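Local coordinates for protein sialidase B (Streptococcus pneumoniae serotype 4, PDB 4XHB) that hydrolyses the glycosidic linkages of terminal sialic acids in oligosaccharides, glycoproteins and glycolipids, at residues Thr210-Ser215 against Ser291-Lys296. The protein carries 1 engineered substitution. Numbering follows the deposited sequence.
With 17Y ((1R,2S)-cyclopentane-1,2-diol), chain B.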
loop_
_atom_site.group_PDB
_atom_site.type_symbol
_atom_site.label_atom_id
_atom_site.label_comp_id
_atom_site.label_asym_id
_atom_site.label_seq_id
_atom_site.Cartn_x
_atom_site.Cartn_y
_atom_site.Cartn_z
ATOM N N THR A 210 7.748 3.247 0.730
ATOM C CA THR A 210 9.197 3.347 0.561
ATOM C C THR A 210 9.824 3.699 1.913
ATOM O O THR A 210 9.142 4.224 2.794
ATOM C CB THR A 210 9.609 4.425 -0.455
ATOM O OG1 THR A 210 9.490 5.725 0.138
ATOM C CG2 THR A 210 8.743 4.350 -1.741
ATOM N N LEU A 211 11.116 3.405 2.064
ATOM C CA LEU A 211 11.874 3.804 3.255
ATOM C C LEU A 211 13.290 4.139 2.827
ATOM O O LEU A 211 13.834 3.495 1.930
ATOM C CB LEU A 211 11.937 2.677 4.294
ATOM C CG LEU A 211 10.718 2.329 5.155
ATOM C CD1 LEU A 211 10.960 1.023 5.906
ATOM C CD2 LEU A 211 10.403 3.449 6.150
ATOM N N TYR A 212 13.893 5.129 3.478
ATOM C CA TYR A 212 15.264 5.512 3.167
ATOM C C TYR A 212 15.881 6.172 4.398
ATOM O O TYR A 212 15.304 7.100 4.959
ATOM C CB TYR A 212 15.306 6.481 1.973
ATOM C CG TYR A 212 16.681 6.588 1.325
ATOM C CD1 TYR A 212 17.697 7.327 1.921
ATOM C CD2 TYR A 212 16.962 5.935 0.124
ATOM C CE1 TYR A 212 18.960 7.419 1.339
ATOM C CE2 TYR A 212 18.220 6.027 -0.474
ATOM C CZ TYR A 212 19.215 6.766 0.139
ATOM O OH TYR A 212 20.472 6.850 -0.438
ATOM N N THR A 213 17.046 5.683 4.816
ATOM C CA THR A 213 17.731 6.248 5.980
ATOM C C THR A 213 18.662 7.375 5.551
ATOM O O THR A 213 19.576 7.167 4.754
ATOM C CB THR A 213 18.529 5.166 6.732
ATOM O OG1 THR A 213 17.643 4.095 7.076
ATOM C CG2 THR A 213 19.162 5.735 8.027
ATOM N N LEU A 214 18.415 8.572 6.080
ATOM C CA LEU A 214 19.216 9.748 5.735
ATOM C C LEU A 214 20.477 9.855 6.598
ATOM O O LEU A 214 20.543 9.277 7.685
ATOM C CB LEU A 214 18.375 11.019 5.877
ATOM C CG LEU A 214 17.064 10.995 5.088
ATOM C CD1 LEU A 214 16.246 12.243 5.412
ATOM C CD2 LEU A 214 17.355 10.887 3.584
ATOM N N SER A 215 21.463 10.609 6.113
ATOM C CA SER A 215 22.746 10.735 6.810
ATOM C C SER A 215 22.624 11.331 8.223
ATOM O O SER A 215 23.424 11.012 9.111
ATOM C CB SER A 215 23.734 11.559 5.977
ATOM O OG SER A 215 23.223 12.855 5.723
ATOM N N SER A 291 9.888 7.021 -5.363
ATOM C CA SER A 291 11.197 6.467 -5.051
ATOM C C SER A 291 12.032 7.611 -4.505
ATOM O O SER A 291 11.928 8.737 -4.985
ATOM C CB SER A 291 11.849 5.902 -6.312
ATOM O OG SER A 291 13.023 5.169 -5.995
ATOM N N ILE A 292 12.866 7.315 -3.519
ATOM C CA ILE A 292 13.644 8.365 -2.888
ATOM C C ILE A 292 15.125 8.026 -2.814
ATOM O O ILE A 292 15.522 6.862 -2.769
ATOM C CB ILE A 292 13.081 8.717 -1.496
ATOM C CG1 ILE A 292 12.862 7.460 -0.658
ATOM C CG2 ILE A 292 11.739 9.419 -1.645
ATOM C CD1 ILE A 292 12.056 7.728 0.610
ATOM N N VAL A 293 15.946 9.067 -2.861
ATOM C CA VAL A 293 17.387 8.911 -2.658
ATOM C C VAL A 293 17.920 10.165 -1.959
ATOM O O VAL A 293 17.309 11.232 -2.024
ATOM C CB VAL A 293 18.136 8.699 -3.991
ATOM C CG1 VAL A 293 18.372 10.039 -4.685
ATOM C CG2 VAL A 293 19.474 7.971 -3.742
ATOM N N GLU A 294 19.052 10.040 -1.281
ATOM C CA GLU A 294 19.714 11.223 -0.738
ATOM C C GLU A 294 21.038 11.487 -1.450
ATOM O O GLU A 294 21.835 10.568 -1.672
ATOM C CB GLU A 294 19.932 11.090 0.771
ATOM C CG GLU A 294 20.588 12.331 1.397
ATOM C CD GLU A 294 20.758 12.210 2.895
ATOM O OE1 GLU A 294 21.342 11.204 3.347
ATOM O OE2 GLU A 294 20.281 13.115 3.618
ATOM N N ASP A 295 21.262 12.751 -1.809
ATOM C CA ASP A 295 22.490 13.173 -2.469
ATOM C C ASP A 295 23.492 13.656 -1.422
ATOM O O ASP A 295 23.252 14.663 -0.754
ATOM C CB ASP A 295 22.183 14.313 -3.451
ATOM C CG ASP A 295 23.420 14.792 -4.203
ATOM O OD1 ASP A 295 24.105 13.952 -4.822
ATOM O OD2 ASP A 295 23.712 16.005 -4.172
ATOM N N LYS A 296 24.602 12.936 -1.277
ATOM C CA LYS A 296 25.621 13.267 -0.278
ATOM C C LYS A 296 26.190 14.674 -0.464
ATOM O O LYS A 296 26.358 15.419 0.508
ATOM C CB LYS A 296 26.762 12.239 -0.309
ATOM C CG LYS A 296 26.356 10.832 0.144
ATOM C CD LYS A 296 27.267 9.745 -0.447
ATOM C CE LYS A 296 26.589 8.359 -0.474
ATOM N NZ LYS A 296 26.461 7.721 0.889
HETATM O OAA 17Y B . 18.453 3.565 3.308
HETATM C CAF 17Y B . 19.665 3.963 2.761
HETATM C CAD 17Y B . 20.735 3.688 3.681
HETATM C CAC 17Y B . 21.929 3.330 2.856
HETATM C CAE 17Y B . 21.446 3.142 1.450
HETATM C CAG 17Y B . 19.966 3.014 1.578
HETATM O OAB 17Y B . 19.479 1.780 1.813
HETATM O O HOH W 1 20.814 14.058 5.910
#
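The ring of Tyr-212 lies against the backbone of Val-293, where two blades of the sialidase beta-propeller pack side by side. The strands belong to different sheets: 212-213 pairs with strand 219-226, whereas 286-294 runs between strands 301-308 and 451-459, so side chains rather than a backbone ladder join them. Packing is tight on the Tyr-212 side. A chi1 of -162°, which sets CG opposite the backbone N, carries the ring across to the neighbouring strand, and Val-293 CA makes a CH-pi contact 4.1 Å from its centroid, offset toward the rim. A broad ring suits this junction because it covers the Val-293 backbone. Over its other face lies cyclopentane-1,2-diol, hydrogen-bonded through OAA to Thr-213 N (3.0 Å); Thr-619 OG1 and Gln-456 OE1 also bind the diol. In one conformer, Ile-292 lays CG1 3.7 Å from Tyr-212 CB and brings CD1 up to Thr-210 OG1, a hydroxyl bonded to Ser-222 of its own blade. Toward Ser-215, which is exposed, the contact turns polar and takes in a water. Glu-294 is buried, yet its extended chain carries the carboxylate out to Ser-215; apolar Leu-214 flanks it, CD2 3.7 Å from Glu-294 CD. The water bridges Ser-215 OG and Glu-294 OE2, while Glu-294 OE1 receives Ser-215 N at 2.8 Å on its syn lone pair, with an N-H...O angle of 152°.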